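Local atomic coordinates of syndapin (Drosophila melanogaster, PDB entry 3I2W), a protein that probably takes part in endocytosis and the internalisation of plasma-membrane proteins, using a homodimeric F-BAR domain of the kind that binds membrane phospholipids. Residues A142-A147 with K188-Y193; K149-A154 with K181-V186; A135-A140 with E194-E199. All blocks are in the same frame, centred on the assembly; numbering follows the deposited sequence.

Contact 1. Residues A142-A147 with K188-Y193; sequences ADYHSA and KCREKY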
loop_
_atom_site.group_PDB
_atom_site.type_symbol
_atom_site.label_atom_id
_atom_site.label_comp_id
_atom_site.label_asym_id
_atom_site.label_seq_id
_atom_site.Cartn_x
_atom_site.Cartn_y
_atom_site.Cartn_z
ATOM N N ALA B 142 18.076 27.103 -56.231
ATOM C CA ALA B 142 16.916 27.886 -56.589
ATOM C C ALA B 142 17.300 28.821 -57.755
ATOM O O ALA B 142 16.584 28.882 -58.769
ATOM C CB ALA B 142 16.370 28.673 -55.364
ATOM N N ASP B 143 18.446 29.492 -57.614
ATOM C CA ASP B 143 18.901 30.461 -58.568
ATOM C C ASP B 143 19.150 29.835 -59.909
ATOM O O ASP B 143 19.305 30.547 -60.917
ATOM C CB ASP B 143 20.136 31.201 -58.048
ATOM C CG ASP B 143 19.754 32.287 -57.072
ATOM O OD1 ASP B 143 18.539 32.315 -56.670
ATOM O OD2 ASP B 143 20.645 33.108 -56.719
ATOM N N TYR B 144 19.112 28.513 -59.961
ATOM C CA TYR B 144 19.466 27.849 -61.201
ATOM C C TYR B 144 18.261 27.205 -61.814
ATOM O O TYR B 144 18.265 26.805 -62.954
ATOM C CB TYR B 144 20.537 26.800 -60.958
ATOM C CG TYR B 144 20.554 25.676 -61.971
ATOM C CD1 TYR B 144 21.272 25.779 -63.153
ATOM C CD2 TYR B 144 19.850 24.498 -61.756
ATOM C CE1 TYR B 144 21.291 24.733 -64.117
ATOM C CE2 TYR B 144 19.868 23.427 -62.717
ATOM C CZ TYR B 144 20.592 23.565 -63.891
ATOM O OH TYR B 144 20.619 22.546 -64.835
ATOM N N HIS B 145 17.210 27.077 -61.043
ATOM C CA HIS B 145 16.045 26.427 -61.553
ATOM C C HIS B 145 15.230 27.564 -62.106
ATOM O O HIS B 145 14.422 27.376 -63.004
ATOM C CB HIS B 145 15.276 25.689 -60.438
ATOM C CG HIS B 145 15.791 24.312 -60.126
ATOM N ND1 HIS B 145 15.432 23.630 -58.983
ATOM C CD2 HIS B 145 16.630 23.489 -60.801
ATOM C CE1 HIS B 145 16.020 22.444 -58.969
ATOM N NE2 HIS B 145 16.754 22.330 -60.061
ATOM N N SER B 146 15.427 28.763 -61.576
ATOM C CA SER B 146 14.638 29.875 -62.091
ATOM C C SER B 146 15.315 30.459 -63.323
ATOM O O SER B 146 14.670 31.071 -64.163
ATOM C CB SER B 146 14.314 30.926 -61.029
ATOM O OG SER B 146 15.456 31.673 -60.723
ATOM N N ALA B 147 16.612 30.233 -63.452
ATOM C CA ALA B 147 17.274 30.539 -64.703
ATOM C C ALA B 147 16.869 29.548 -65.787
ATOM O O ALA B 147 16.789 29.916 -66.947
ATOM C CB ALA B 147 18.773 30.560 -64.525
ATOM N N LYS B 188 26.088 30.042 -66.269
ATOM C CA LYS B 188 26.621 30.649 -65.067
ATOM C C LYS B 188 26.085 29.921 -63.791
ATOM O O LYS B 188 26.859 29.488 -62.927
ATOM C CB LYS B 188 26.309 32.156 -65.033
ATOM C CG LYS B 188 27.374 32.987 -64.291
ATOM C CD LYS B 188 26.907 34.410 -63.872
ATOM C CE LYS B 188 28.047 35.158 -63.129
ATOM N NZ LYS B 188 27.608 36.390 -62.396
ATOM N N CYS B 189 24.766 29.775 -63.717
ATOM C CA CYS B 189 24.082 29.083 -62.640
ATOM C C CYS B 189 24.379 27.618 -62.444
ATOM O O CYS B 189 24.583 27.227 -61.300
ATOM C CB CYS B 189 22.595 29.234 -62.815
ATOM S SG CYS B 189 22.200 30.829 -62.304
ATOM N N ARG B 190 24.348 26.814 -63.516
ATOM C CA ARG B 190 24.747 25.432 -63.405
ATOM C C ARG B 190 26.124 25.398 -62.754
ATOM O O ARG B 190 26.398 24.588 -61.873
ATOM C CB ARG B 190 24.756 24.721 -64.753
ATOM C CG ARG B 190 24.890 23.193 -64.622
ATOM C CD ARG B 190 24.671 22.360 -65.881
ATOM N NE ARG B 190 23.279 22.393 -66.336
ATOM C CZ ARG B 190 22.873 23.067 -67.421
ATOM N NH1 ARG B 190 23.762 23.765 -68.153
ATOM N NH2 ARG B 190 21.588 23.053 -67.786
ATOM N N GLU B 191 26.985 26.320 -63.133
ATOM C CA GLU B 191 28.289 26.306 -62.558
ATOM C C GLU B 191 28.260 26.600 -61.076
ATOM O O GLU B 191 28.690 25.770 -60.318
ATOM C CB GLU B 191 29.255 27.176 -63.329
ATOM C CG GLU B 191 29.899 26.389 -64.433
ATOM C CD GLU B 191 30.461 27.290 -65.523
ATOM O OE1 GLU B 191 31.396 28.083 -65.231
ATOM O OE2 GLU B 191 29.967 27.201 -66.680
ATOM N N LYS B 192 27.746 27.745 -60.645
ATOM C CA LYS B 192 27.767 28.051 -59.215
ATOM C C LYS B 192 27.123 26.898 -58.384
ATOM O O LYS B 192 27.597 26.565 -57.294
ATOM C CB LYS B 192 27.154 29.425 -58.872
ATOM C CG LYS B 192 27.745 30.712 -59.495
ATOM C CD LYS B 192 29.314 30.851 -59.611
ATOM C CE LYS B 192 30.163 30.408 -58.357
ATOM N NZ LYS B 192 30.239 31.363 -57.194
ATOM N N TYR B 193 26.080 26.282 -58.920
ATOM C CA TYR B 193 25.439 25.189 -58.242
ATOM C C TYR B 193 26.438 24.014 -58.075
ATOM O O TYR B 193 26.789 23.659 -56.965
ATOM C CB TYR B 193 24.109 24.864 -58.947
ATOM C CG TYR B 193 23.200 23.830 -58.337
ATOM C CD1 TYR B 193 23.210 23.513 -56.972
ATOM C CD2 TYR B 193 22.281 23.178 -59.131
ATOM C CE1 TYR B 193 22.328 22.516 -56.456
ATOM C CE2 TYR B 193 21.427 22.186 -58.635
ATOM C CZ TYR B 193 21.456 21.862 -57.314
ATOM O OH TYR B 193 20.583 20.898 -56.884
#
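The phenol ring of Y144 reaches across to helix 169-240 and is met by C189, R190 and Y193. C189 CB sits at the ring's edge, in its plane, and lies 3.7 Å from Y144 CB. The backbone C of C189 and N of R190 approach the ring obliquely. The ring of Y193 is also oblique to it, with the planes at 42° and the centroids 5.7 Å apart; the nearest carbons are CD2 of Y144 and CD2 of Y193, at 3.8 Å. The R190 guanidinium has Y144 CE1 over one face and is turned 78° from the phenol plane. R190 NE and NH2 both make weak hydrogen bonds to Y144 OH, 3.1 Å each. Y144 has CG anti to the backbone N (chi1 155°), a torsion that turns the ring toward the partner helix and sets OH beside R190 as well as E288 of the second subunit.

These antiparallel helices, 114-159 and 169-240, belong to the elongated helical F-BAR domain, and the axes of segments 142-147 and 188-193 come within 8.6 Å. The tail of the second subunit packs on the same site: E288 of that subunit hydrogen-bonds Y144 OH, F286 of that subunit stacks on Y193, and Y193 OH is bonded to the backbone N of V287 there. Tyrosine suits both positions because its carbon ring packs within the helix pair while its hydroxyl serves the dimer. Cysteine is small enough for the closest backbone approach, Y144 CA to C189 CA at 5.0 Å, and C189 SG touches A147 CB at 4.1 Å, where alanine adds only a methyl.

Contact 2. Residues K149-A154 with K181-V186; sequences KTERSA and KTKDQV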
loop_
_atom_site.group_PDB
_atom_site.type_symbol
_atom_site.label_atom_id
_atom_site.label_comp_id
_atom_site.label_asym_id
_atom_site.label_seq_id
_atom_site.Cartn_x
_atom_site.Cartn_y
_atom_site.Cartn_z
ATOM N N LYS B 149 13.947 27.993 -65.958
ATOM C CA LYS B 149 12.597 28.371 -66.252
ATOM C C LYS B 149 12.576 29.594 -67.147
ATOM O O LYS B 149 11.923 29.557 -68.173
ATOM C CB LYS B 149 11.811 28.627 -64.968
ATOM C CG LYS B 149 10.304 28.315 -65.099
ATOM C CD LYS B 149 9.483 28.781 -63.880
ATOM C CE LYS B 149 9.337 30.310 -63.847
ATOM N NZ LYS B 149 8.115 30.735 -63.089
ATOM N N THR B 150 13.275 30.662 -66.778
ATOM C CA THR B 150 13.304 31.847 -67.630
ATOM C C THR B 150 13.615 31.409 -69.070
ATOM O O THR B 150 12.759 31.460 -69.966
ATOM C CB THR B 150 14.339 32.919 -67.185
ATOM O OG1 THR B 150 14.321 33.061 -65.771
ATOM C CG2 THR B 150 14.003 34.274 -67.791
ATOM N N GLU B 151 14.835 30.943 -69.276
ATOM C CA GLU B 151 15.297 30.523 -70.573
ATOM C C GLU B 151 14.317 29.698 -71.404
ATOM O O GLU B 151 14.400 29.719 -72.612
ATOM C CB GLU B 151 16.600 29.763 -70.392
ATOM C CG GLU B 151 17.524 29.775 -71.581
ATOM C CD GLU B 151 17.599 28.428 -72.248
ATOM O OE1 GLU B 151 16.535 27.909 -72.674
ATOM O OE2 GLU B 151 18.731 27.893 -72.332
ATOM N N ARG B 152 13.398 28.974 -70.790
ATOM C CA ARG B 152 12.479 28.133 -71.569
ATOM C C ARG B 152 11.267 28.933 -72.055
ATOM O O ARG B 152 10.628 28.576 -73.034
ATOM C CB ARG B 152 12.055 26.900 -70.765
ATOM C CG ARG B 152 13.196 25.876 -70.549
ATOM C CD ARG B 152 12.746 24.647 -69.716
ATOM N NE ARG B 152 11.728 23.820 -70.396
ATOM C CZ ARG B 152 10.910 22.931 -69.809
ATOM N NH1 ARG B 152 10.944 22.704 -68.494
ATOM N NH2 ARG B 152 10.037 22.252 -70.551
ATOM N N SER B 153 10.973 30.024 -71.359
ATOM C CA SER B 153 9.832 30.866 -71.664
ATOM C C SER B 153 10.309 32.068 -72.459
ATOM O O SER B 153 9.503 32.882 -72.918
ATOM C CB SER B 153 9.194 31.355 -70.376
ATOM O OG SER B 153 10.041 32.306 -69.776
ATOM N N ALA B 154 11.623 32.188 -72.597
ATOM C CA ALA B 154 12.211 33.271 -73.340
ATOM C C ALA B 154 12.413 32.775 -74.745
ATOM O O ALA B 154 12.246 33.531 -75.706
ATOM C CB ALA B 154 13.535 33.704 -72.719
ATOM N N LYS B 181 21.016 35.805 -73.356
ATOM C CA LYS B 181 21.428 36.341 -72.055
ATOM C C LYS B 181 20.907 35.412 -70.981
ATOM O O LYS B 181 21.472 35.303 -69.898
ATOM C CB LYS B 181 20.816 37.736 -71.807
ATOM C CG LYS B 181 21.725 38.830 -71.123
ATOM C CD LYS B 181 22.614 38.377 -69.892
ATOM C CE LYS B 181 21.862 38.328 -68.527
ATOM N NZ LYS B 181 21.384 39.671 -68.021
ATOM N N THR B 182 19.794 34.767 -71.267
ATOM C CA THR B 182 19.233 33.896 -70.298
ATOM C C THR B 182 19.878 32.538 -70.434
ATOM O O THR B 182 19.831 31.757 -69.501
ATOM C CB THR B 182 17.721 33.774 -70.411
ATOM O OG1 THR B 182 17.387 33.270 -71.701
ATOM C CG2 THR B 182 17.009 35.114 -70.123
ATOM N N LYS B 183 20.481 32.216 -71.565
ATOM C CA LYS B 183 21.207 30.969 -71.573
ATOM C C LYS B 183 22.654 31.113 -71.126
ATOM O O LYS B 183 23.303 30.128 -70.826
ATOM C CB LYS B 183 21.045 30.204 -72.866
ATOM C CG LYS B 183 21.363 30.944 -74.119
ATOM C CD LYS B 183 20.822 30.164 -75.338
ATOM C CE LYS B 183 19.392 29.689 -75.111
ATOM N NZ LYS B 183 18.781 29.154 -76.357
ATOM N N ASP B 184 23.149 32.345 -71.062
ATOM C CA ASP B 184 24.309 32.640 -70.231
ATOM C C ASP B 184 23.947 32.299 -68.799
ATOM O O ASP B 184 24.779 31.770 -68.077
ATOM C CB ASP B 184 24.659 34.123 -70.225
ATOM C CG ASP B 184 25.088 34.635 -71.568
ATOM O OD1 ASP B 184 25.652 33.844 -72.366
ATOM O OD2 ASP B 184 24.880 35.854 -71.821
ATOM N N GLN B 185 22.717 32.646 -68.398
ATOM C CA GLN B 185 22.221 32.432 -67.046
ATOM C C GLN B 185 22.150 30.948 -66.671
ATOM O O GLN B 185 22.742 30.552 -65.693
ATOM C CB GLN B 185 20.873 33.141 -66.827
ATOM C CG GLN B 185 20.988 34.595 -66.459
ATOM C CD GLN B 185 22.155 34.843 -65.535
ATOM O OE1 GLN B 185 23.308 34.888 -65.973
ATOM N NE2 GLN B 185 21.870 34.991 -64.239
ATOM N N VAL B 186 21.457 30.133 -67.462
ATOM C CA VAL B 186 21.502 28.686 -67.292
ATOM C C VAL B 186 22.914 28.116 -67.057
ATOM O O VAL B 186 23.091 27.154 -66.290
ATOM C CB VAL B 186 20.850 27.976 -68.469
ATOM C CG1 VAL B 186 21.202 26.464 -68.488
ATOM C CG2 VAL B 186 19.366 28.173 -68.386
#
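T182 faces T150 and E151 where helices 114-159 and 169-240 of the F-BAR domain run antiparallel, the axes of segments 149-154 and 181-186 coming within 8.7 Å. Its hydroxyl, in the crowded position between backbone N and carbonyl carbon (chi1 60°), turns back to the backbone oxygens of V179 and R178. Threonine suits this place, its hydroxyl satisfied within the helix and its methyl turned to helix 114-159: T182 CG2 meets T150 CG2 at 3.9 Å. T150 divides its roles likewise from another rotamer, OG1 bonded to S146 O and CG2 anti to the backbone N. E151 has CG anti to the backbone N but bends at chi2 (-109°), which brings E151 OE2 alongside K183, 3.3 Å from K183 CB and close to CE. E151 CB and CG pass beside T182 OG1, and E151 CB packs on V186 CG2 at 3.8 Å. K183 CG lies between backbone N and carbonyl carbon, and the chi3 bend returns CE to the carboxylate, but K183 NZ stays 4.2 Å from E151 OE2, beyond a salt bridge. Cutting E151 back to an alanine here is likely to leave T182 OG1 without its CG neighbour and K183 NZ without this negative charge. A154 CB lies 4.0 Å from T182 OG1. In helix 114-159, S153 OG donates to a lone pair of T150 O, 2.9 Å away in the carbonyl plane, at 128° to the C=O bond.

Contact 3. Residues A135-A140 with E194-E199; sequences AKVEKA and EQAIAE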
loop_
_atom_site.group_PDB
_atom_site.type_symbol
_atom_site.label_atom_id
_atom_site.label_comp_id
_atom_site.label_asym_id
_atom_site.label_seq_id
_atom_site.Cartn_x
_atom_site.Cartn_y
_atom_site.Cartn_z
ATOM N N ALA B 135 23.086 26.564 -47.212
ATOM C CA ALA B 135 22.351 27.736 -47.635
ATOM C C ALA B 135 22.735 28.081 -49.094
ATOM O O ALA B 135 21.886 28.119 -49.986
ATOM C CB ALA B 135 22.630 28.914 -46.678
ATOM N N LYS B 136 24.018 28.317 -49.315
ATOM C CA LYS B 136 24.572 28.351 -50.632
ATOM C C LYS B 136 24.002 27.255 -51.511
ATOM O O LYS B 136 23.379 27.556 -52.518
ATOM C CB LYS B 136 26.074 28.280 -50.556
ATOM C CG LYS B 136 26.682 29.534 -49.943
ATOM C CD LYS B 136 28.198 29.503 -50.150
ATOM C CE LYS B 136 28.968 30.387 -49.173
ATOM N NZ LYS B 136 28.568 31.806 -49.352
ATOM N N VAL B 137 24.136 25.992 -51.149
ATOM C CA VAL B 137 23.641 25.017 -52.076
ATOM C C VAL B 137 22.218 25.353 -52.388
ATOM O O VAL B 137 21.820 25.275 -53.511
ATOM C CB VAL B 137 23.807 23.574 -51.634
ATOM C CG1 VAL B 137 22.878 22.660 -52.399
ATOM C CG2 VAL B 137 25.211 23.122 -51.885
ATOM N N GLU B 138 21.457 25.803 -51.410
ATOM C CA GLU B 138 20.039 26.030 -51.639
ATOM C C GLU B 138 19.698 27.246 -52.512
ATOM O O GLU B 138 18.762 27.168 -53.286
ATOM C CB GLU B 138 19.288 26.027 -50.319
ATOM C CG GLU B 138 19.380 24.682 -49.587
ATOM C CD GLU B 138 18.571 23.538 -50.234
ATOM O OE1 GLU B 138 19.095 22.383 -50.338
ATOM O OE2 GLU B 138 17.407 23.787 -50.623
ATOM N N LYS B 139 20.453 28.339 -52.395
ATOM C CA LYS B 139 20.332 29.509 -53.298
ATOM C C LYS B 139 20.717 29.092 -54.716
ATOM O O LYS B 139 19.893 29.118 -55.618
ATOM C CB LYS B 139 21.224 30.693 -52.876
ATOM C CG LYS B 139 20.519 31.814 -52.133
ATOM C CD LYS B 139 19.690 32.786 -53.025
ATOM C CE LYS B 139 20.549 33.802 -53.844
ATOM N NZ LYS B 139 22.023 33.773 -53.543
ATOM N N ALA B 140 21.969 28.698 -54.897
ATOM C CA ALA B 140 22.409 28.088 -56.102
ATOM C C ALA B 140 21.389 27.129 -56.716
ATOM O O ALA B 140 21.178 27.167 -57.916
ATOM C CB ALA B 140 23.711 27.388 -55.858
ATOM N N GLU B 194 26.960 23.465 -59.166
ATOM C CA GLU B 194 28.031 22.466 -59.109
ATOM C C GLU B 194 29.171 22.852 -58.195
ATOM O O GLU B 194 29.803 22.015 -57.630
ATOM C CB GLU B 194 28.592 22.205 -60.500
ATOM C CG GLU B 194 27.665 21.362 -61.419
ATOM C CD GLU B 194 28.005 21.545 -62.912
ATOM O OE1 GLU B 194 29.052 22.188 -63.214
ATOM O OE2 GLU B 194 27.232 21.050 -63.773
ATOM N N GLN B 195 29.457 24.112 -58.028
ATOM C CA GLN B 195 30.577 24.449 -57.181
ATOM C C GLN B 195 30.193 24.443 -55.719
ATOM O O GLN B 195 31.048 24.375 -54.847
ATOM C CB GLN B 195 31.116 25.841 -57.518
ATOM C CG GLN B 195 32.111 25.889 -58.658
ATOM C CD GLN B 195 31.920 27.158 -59.457
ATOM O OE1 GLN B 195 30.985 27.249 -60.258
ATOM N NE2 GLN B 195 32.773 28.161 -59.223
ATOM N N ALA B 196 28.912 24.596 -55.461
ATOM C CA ALA B 196 28.467 24.749 -54.121
ATOM C C ALA B 196 28.329 23.327 -53.608
ATOM O O ALA B 196 28.770 23.012 -52.498
ATOM C CB ALA B 196 27.151 25.505 -54.074
ATOM N N ILE B 197 27.779 22.455 -54.439
ATOM C CA ILE B 197 27.754 21.055 -54.099
ATOM C C ILE B 197 29.146 20.475 -53.829
ATOM O O ILE B 197 29.379 19.788 -52.834
ATOM C CB ILE B 197 27.047 20.275 -55.124
ATOM C CG1 ILE B 197 25.556 20.433 -54.848
ATOM C CG2 ILE B 197 27.394 18.829 -54.958
ATOM C CD1 ILE B 197 24.660 20.004 -55.909
ATOM N N ALA B 198 30.083 20.766 -54.705
ATOM C CA ALA B 198 31.428 20.354 -54.476
ATOM C C ALA B 198 31.962 20.911 -53.163
ATOM O O ALA B 198 32.730 20.233 -52.506
ATOM C CB ALA B 198 32.326 20.796 -55.665
ATOM N N GLU B 199 31.586 22.129 -52.784
ATOM C CA GLU B 199 32.301 22.824 -51.698
ATOM C C GLU B 199 31.895 22.238 -50.346
ATOM O O GLU B 199 32.711 22.112 -49.412
ATOM C CB GLU B 199 32.000 24.322 -51.698
ATOM C CG GLU B 199 33.136 25.190 -51.205
ATOM C CD GLU B 199 32.647 26.515 -50.566
ATOM O OE1 GLU B 199 31.611 27.052 -51.043
ATOM O OE2 GLU B 199 33.289 27.027 -49.591
#
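In the F-BAR domain, the antiparallel pair of helices 114-159 and 169-240 is joined at this level by V137 and A196, whose CA atoms are 5.2 Å apart. The axes of the two short segments keep 8.7 Å between them. The branch of V137 that does the touching is CG2, anti to the carbonyl carbon; it rests against the peptide that links A196 to I197, 3.6 Å from A196 C. V137 CG2 also meets A196 CB at 3.8 Å and I197 CG1 at 4.0 Å. Alanine suits A196's place because its side chain is a single methyl and V137 CG2 can reach the peptide beside it. A140 also contributes only a methyl, its CB 4.3 Å from A196 CB. V137 continues onto Y193 and I200 of helix 169-240, and I197 packs on S285 of the second subunit, which places this side of the pair at the dimer interface. Beside this apolar contact, K136 CD lies 4.3 Å from E199 OE1. Because K136 NZ stays 5.9 Å from E199 OE1, any attraction between the two charges is probably modest, and cohesion here probably rests on van der Waals packing of small apolar groups against one another and against the backbone.

The three contacts are successive levels of one helix pair, 114-159 against 169-240, following one another as 3, 1, 2 toward the connection between the helices. Contact 1 takes the middle, its centre about 9 Å from that of contact 3 and about 10 Å from that of contact 2. It touches both: Y193 CA meets A140 CB at 3.7 Å, and A147 O meets V186 CG2 at 3.4 Å. Contacts 2 and 3 do not touch, their nearest atoms being about 8 Å apart. The second subunit reaches all three, with hydrogen bonds at contact 1 and packing at the others. The sodium ion is held by I56, G59 and neighbouring residues, none in these segments.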